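PDB 1O54: SAM-dependent O-methyltransferase from Thermotoga maritima, which probably transfers a methyl group from S-adenosyl-L-methionine to N1 of adenosine 58 in tRNA, working as a homotetramer built from two dimers. Local coordinates for residues R115-T119 with F177-D181; W200-G206 with T268-R272. All blocks are in the same frame, centred on the assembly; numbering follows the deposited sequence. Where two conformers were deposited one is given.

How the interactions relate
Interactions 1 and 2 are neighbours on the same mixed sheet, their centres about 12 Å apart, and meet where Ala202 packs against Ile117 and Glu179. Interaction 1 sets a loop against the parallel strand 115-119, with an apolar, aromatic interior and a more exposed arginine-carbonyl grip at the strand's start. Interaction 2 lies further from the centre of the chain and is mostly buried; it ties the end of helix 196-202 to the end of the antiparallel strand 263-269 through a lysine shared by carbonyls and an indole face. Thr119 of interaction 1 lies near the predicted cofactor-binding residues; interaction 2 lies away from them and has more residues within reach of the second subunit.

Interaction 1. Residues R115-T119 with F177-D181; sequences RIIDT and FDEKD
Ile117 lays its methyl CG2 over one face of the Phe177 ring, a CH-pi contact with CG2 4.0 Å from the ring centroid and 27° off its normal. CG1 of Ile117 stands anti to the carbonyl carbon (chi1 -73°), and the extended chi2 carries CD1 on to the root of the same ring, 3.8 Å from Phe177 CG. Thr119 meets the ring differently: its CG2 comes to the edge, near the ring plane, 3.9 Å from Phe177 CZ, while its OG1 bonds to the backbone O of Tyr143. Glu179 turns back at chi2 (74°), placing OE1 beside Ile117 CD1 at 3.9 Å; this buried carboxylate is held by Tyr143 OH and a salt bridge to Lys169.

At the start of the strand, Arg115 offers the end of its guanidinium to one carbonyl. NH1 and NH2 both donate to Lys180 O, at 3.0 Å from NH1 and 3.2 Å from NH2, with the oxygen almost in the guanidinium plane. A water accepts from NH1 and can donate to Asp181 O, so it probably links a second carbonyl to the same group. Arg115 NH2 also brushes Glu179 CB at 3.8 Å, but the Glu179 carboxylate, turned to Tyr143 and Lys169, does not pair with the guanidinium. An alanine here would lose both bonds to Lys180 O and would probably leave the 177-181 loop freer to shift at its exit.

Strand 115-119 runs parallel to strand 182-187, which this loop leads into. Such a central parallel strand, leading into a glycine-rich turn and helix, is characteristic of the Rossmann-like class I methyltransferase fold, and Thr119 at its end lies near Glu144 and Asp188, predicted to bind S-adenosyl-L-methionine.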
loop_
_atom_site.group_PDB
_atom_site.type_symbol
_atom_site.label_atom_id
_atom_site.label_comp_id
_atom_site.label_asym_id
_atom_site.label_seq_id
_atom_site.Cartn_x
_atom_site.Cartn_y
_atom_site.Cartn_z
ATOM N N ARG A 115 2.468 20.994 27.522
ATOM C CA ARG A 115 3.880 21.337 27.413
ATOM C C ARG A 115 4.549 20.198 26.620
ATOM O O ARG A 115 4.478 19.016 27.020
ATOM C CB ARG A 115 4.509 21.462 28.803
ATOM C CG ARG A 115 3.976 22.691 29.562
ATOM C CD ARG A 115 4.195 22.657 31.088
ATOM N NE ARG A 115 5.620 22.697 31.416
ATOM C CZ ARG A 115 6.348 21.659 31.859
ATOM N NH1 ARG A 115 5.812 20.464 32.032
ATOM N NH2 ARG A 115 7.617 21.837 32.166
ATOM N N ILE A 116 5.206 20.570 25.531
ATOM C CA ILE A 116 5.716 19.621 24.554
ATOM C C ILE A 116 7.188 19.954 24.270
ATOM O O ILE A 116 7.514 21.130 24.079
ATOM C CB ILE A 116 4.953 19.785 23.224
ATOM C CG1 ILE A 116 3.447 19.582 23.404
ATOM C CG2 ILE A 116 5.550 18.841 22.166
ATOM C CD1 ILE A 116 3.051 18.240 23.824
ATOM N N ILE A 117 8.049 18.947 24.214
ATOM C CA ILE A 117 9.440 19.135 23.769
ATOM C C ILE A 117 9.504 18.689 22.306
ATOM O O ILE A 117 8.992 17.629 21.954
ATOM C CB ILE A 117 10.423 18.358 24.657
ATOM C CG1 ILE A 117 10.550 19.065 26.026
ATOM C CG2 ILE A 117 11.786 18.192 24.015
ATOM C CD1 ILE A 117 11.257 18.255 27.061
ATOM N N ASP A 118 10.190 19.473 21.491
ATOM C CA ASP A 118 10.426 19.159 20.079
ATOM C C ASP A 118 11.914 19.329 19.817
ATOM O O ASP A 118 12.487 20.369 20.104
ATOM C CB ASP A 118 9.638 20.156 19.240
ATOM C CG ASP A 118 9.815 19.958 17.751
ATOM O OD1 ASP A 118 9.982 20.978 17.013
ATOM O OD2 ASP A 118 9.831 18.825 17.232
ATOM N N THR A 119 12.571 18.309 19.282
ATOM C CA THR A 119 13.978 18.461 18.931
ATOM C C THR A 119 14.412 17.405 17.913
ATOM O O THR A 119 13.975 16.287 18.042
ATOM C CB THR A 119 14.835 18.360 20.195
ATOM O OG1 THR A 119 16.195 18.761 19.914
ATOM C CG2 THR A 119 14.926 16.951 20.775
ATOM N N PHE A 177 17.159 17.823 28.925
ATOM C CA PHE A 177 16.218 18.908 28.809
ATOM C C PHE A 177 16.024 19.614 30.144
ATOM O O PHE A 177 16.161 18.993 31.220
ATOM C CB PHE A 177 14.888 18.356 28.286
ATOM C CG PHE A 177 15.033 17.614 26.992
ATOM C CD1 PHE A 177 15.062 16.240 26.963
ATOM C CD2 PHE A 177 15.178 18.305 25.797
ATOM C CE1 PHE A 177 15.220 15.555 25.765
ATOM C CE2 PHE A 177 15.374 17.623 24.609
ATOM C CZ PHE A 177 15.372 16.249 24.588
ATOM N N ASP A 178 15.707 20.904 30.101
ATOM C CA ASP A 178 15.467 21.653 31.318
ATOM C C ASP A 178 14.116 21.328 31.958
ATOM O O ASP A 178 13.955 21.490 33.186
ATOM C CB ASP A 178 15.477 23.151 31.043
ATOM C CG ASP A 178 16.806 23.648 30.548
ATOM O OD1 ASP A 178 17.856 23.034 30.864
ATOM O OD2 ASP A 178 16.896 24.680 29.848
ATOM N N GLU A 179 13.162 20.930 31.129
ATOM C CA GLU A 179 11.781 20.764 31.543
ATOM C C GLU A 179 11.572 19.348 32.066
ATOM O O GLU A 179 12.147 18.378 31.536
ATOM C CB GLU A 179 10.826 21.001 30.389
ATOM C CG GLU A 179 10.889 22.385 29.777
ATOM C CD GLU A 179 12.128 22.620 28.910
ATOM O OE1 GLU A 179 12.724 21.651 28.379
ATOM O OE2 GLU A 179 12.475 23.798 28.738
ATOM N N LYS A 180 10.717 19.240 33.087
ATOM C CA LYS A 180 10.244 17.971 33.585
ATOM C C LYS A 180 8.737 17.894 33.469
ATOM O O LYS A 180 8.030 18.902 33.344
ATOM C CB LYS A 180 10.621 17.789 35.063
ATOM C CG LYS A 180 12.099 17.765 35.331
ATOM C CD LYS A 180 12.749 16.511 34.796
ATOM C CE LYS A 180 14.149 16.304 35.414
ATOM N NZ LYS A 180 15.225 15.984 34.422
ATOM N N ASP A 181 8.267 16.666 33.524
ATOM C CA ASP A 181 6.878 16.362 33.502
ATOM C C ASP A 181 6.162 16.898 32.269
ATOM O O ASP A 181 4.987 17.247 32.349
ATOM C CB ASP A 181 6.225 16.867 34.772
ATOM C CG ASP A 181 6.678 16.087 35.988
ATOM O OD1 ASP A 181 6.985 16.729 36.984
ATOM O OD2 ASP A 181 6.739 14.845 35.980
HETATM O O HOH W 1 3.231 19.328 31.588
#

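Interaction 2. Residues W200-G206 with T268-R272; sequences WEALKGG and TKVCR
In Lys269 a chi1 of -175° swings CG away from the backbone N, and bends at chi2 and chi4 carry the chain across one face of the Trp200 indole and return the ammonium group to the helix end. Trp200 is likewise extended at chi1 (-174°); the two side chains cross at about a right angle, the lysine lying along one face of the indole. CG lies over the five-membered ring, 3.7 Å from its centroid, and NZ over the six-membered ring, 3.8 Å from the centroid and 2° off the normal: a CH-pi and a cation-pi contact on one face.

NZ also donates to two carbonyls, Trp200 O in the last turn of helix 196-202 and Leu203 O just beyond it, each 2.8 Å from it. Trp200 O in turn accepts from Leu203 N, which reaches it from the face opposite NZ. The buried ammonium is thus held by two oxygens and an aromatic face, which would probably favour its charged form. Leu203 CB packs 3.8 Å from Lys269 CD. At the ring edge, Trp200 NE1 makes a weak 3.3 Å bond to Val270 O, its stronger partner being Pro230 O.

Gly206 N bonds to Lys269 O at 2.8 Å; at Gly206 the backbone angles themselves call for glycine. The side chain of Lys204 leads off to salt bridges with Asp183 and with Asp18 of the second subunit. Past the helix the chain turns at Gly205 and Gly206 and enters strand 207-213. Strand 263-269 pairs antiparallel with it and, along its other edge, with 231-232 and 234-245: the antiparallel strand characteristic of the class I methyltransferase fold.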
loop_
_atom_site.group_PDB
_atom_site.type_symbol
_atom_site.label_atom_id
_atom_site.label_comp_id
_atom_site.label_asym_id
_atom_site.label_seq_id
_atom_site.Cartn_x
_atom_site.Cartn_y
_atom_site.Cartn_z
ATOM N N TRP A 200 13.060 10.111 28.167
ATOM C CA TRP A 200 12.339 9.473 29.263
ATOM C C TRP A 200 12.329 10.376 30.496
ATOM O O TRP A 200 11.291 10.569 31.124
ATOM C CB TRP A 200 12.949 8.097 29.582
ATOM C CG TRP A 200 12.177 7.308 30.613
ATOM C CD1 TRP A 200 11.186 6.396 30.393
ATOM C CD2 TRP A 200 12.321 7.404 32.028
ATOM N NE1 TRP A 200 10.703 5.915 31.586
ATOM C CE2 TRP A 200 11.369 6.525 32.609
ATOM C CE3 TRP A 200 13.160 8.143 32.876
ATOM C CZ2 TRP A 200 11.259 6.346 33.993
ATOM C CZ3 TRP A 200 13.005 8.008 34.244
ATOM C CH2 TRP A 200 12.058 7.103 34.788
ATOM N N GLU A 201 13.475 10.935 30.845
ATOM C CA GLU A 201 13.586 11.746 32.077
ATOM C C GLU A 201 12.672 12.972 32.065
ATOM O O GLU A 201 12.181 13.406 33.108
ATOM C CB GLU A 201 15.030 12.164 32.296
ATOM C CG GLU A 201 15.909 10.990 32.690
ATOM C CD GLU A 201 17.407 11.261 32.632
ATOM O OE1 GLU A 201 17.843 12.372 32.218
ATOM O OE2 GLU A 201 18.153 10.328 33.015
ATOM N N ALA A 202 12.485 13.544 30.888
ATOM C CA ALA A 202 11.690 14.777 30.734
ATOM C C ALA A 202 10.174 14.550 30.760
ATOM O O ALA A 202 9.428 15.475 31.059
ATOM C CB ALA A 202 12.082 15.492 29.459
ATOM N N LEU A 203 9.720 13.352 30.415
ATOM C CA LEU A 203 8.289 13.051 30.286
ATOM C C LEU A 203 7.590 12.839 31.619
ATOM O O LEU A 203 8.172 12.249 32.531
ATOM C CB LEU A 203 8.102 11.818 29.418
ATOM C CG LEU A 203 8.340 12.077 27.934
ATOM C CD1 LEU A 203 8.540 10.824 27.189
ATOM C CD2 LEU A 203 7.141 12.811 27.408
ATOM N N LYS A 204 6.361 13.323 31.734
ATOM C CA LYS A 204 5.496 12.962 32.875
ATOM C C LYS A 204 5.166 11.452 32.846
ATOM O O LYS A 204 5.299 10.788 31.808
ATOM C CB LYS A 204 4.197 13.770 32.830
ATOM C CG LYS A 204 3.269 13.401 31.708
ATOM C CD LYS A 204 1.994 14.218 31.640
ATOM C CE LYS A 204 1.013 13.626 30.644
ATOM N NZ LYS A 204 -0.216 14.450 30.468
ATOM N N GLY A 205 4.748 10.923 33.995
ATOM C CA GLY A 205 4.151 9.599 34.048
ATOM C C GLY A 205 2.981 9.514 33.109
ATOM O O GLY A 205 2.062 10.326 33.154
ATOM N N GLY A 206 3.015 8.534 32.209
ATOM C CA GLY A 206 1.998 8.395 31.193
ATOM C C GLY A 206 2.212 9.331 30.008
ATOM O O GLY A 206 1.385 9.382 29.106
ATOM N N THR A 268 4.965 5.063 25.440
ATOM C CA THR A 268 4.407 5.755 26.597
ATOM C C THR A 268 5.296 5.529 27.795
ATOM O O THR A 268 5.592 4.381 28.103
ATOM C CB THR A 268 3.004 5.189 26.852
ATOM O OG1 THR A 268 2.145 5.516 25.734
ATOM C CG2 THR A 268 2.376 5.820 28.086
ATOM N N LYS A 269 5.689 6.609 28.459
ATOM C CA LYS A 269 6.512 6.536 29.651
ATOM C C LYS A 269 5.739 6.031 30.844
ATOM O O LYS A 269 4.644 6.517 31.156
ATOM C CB LYS A 269 7.082 7.910 29.986
ATOM C CG LYS A 269 8.076 7.910 31.190
ATOM C CD LYS A 269 7.898 9.033 32.027
ATOM C CE LYS A 269 8.635 8.984 33.339
ATOM N NZ LYS A 269 9.660 10.038 33.364
ATOM N N VAL A 270 6.346 5.093 31.555
ATOM C CA VAL A 270 5.884 4.702 32.883
ATOM C C VAL A 270 7.013 4.926 33.883
ATOM O O VAL A 270 8.172 5.122 33.497
ATOM C CB VAL A 270 5.382 3.275 32.899
ATOM C CG1 VAL A 270 4.138 3.172 32.008
ATOM C CG2 VAL A 270 6.485 2.266 32.471
ATOM N N CYS A 271 6.681 4.921 35.164
ATOM C CA CYS A 271 7.665 5.283 36.185
ATOM C C CYS A 271 8.726 4.207 36.388
ATOM O O CYS A 271 9.884 4.524 36.629
ATOM C CB CYS A 271 6.971 5.608 37.508
ATOM S SG CYS A 271 5.943 7.084 37.297
ATOM N N ARG A 272 8.337 2.947 36.273
ATOM C CA ARG A 272 9.289 1.868 36.521
ATOM C C ARG A 272 8.782 0.569 35.948
ATOM O O ARG A 272 7.599 0.412 35.666
ATOM C CB ARG A 272 9.603 1.735 38.021
ATOM C CG ARG A 272 8.394 1.827 38.922
ATOM C CD ARG A 272 8.694 1.767 40.419
ATOM N NE ARG A 272 7.508 1.315 41.140
ATOM C CZ ARG A 272 7.432 1.139 42.465
ATOM N NH1 ARG A 272 8.480 1.367 43.254
ATOM N NH2 ARG A 272 6.289 0.715 42.998
#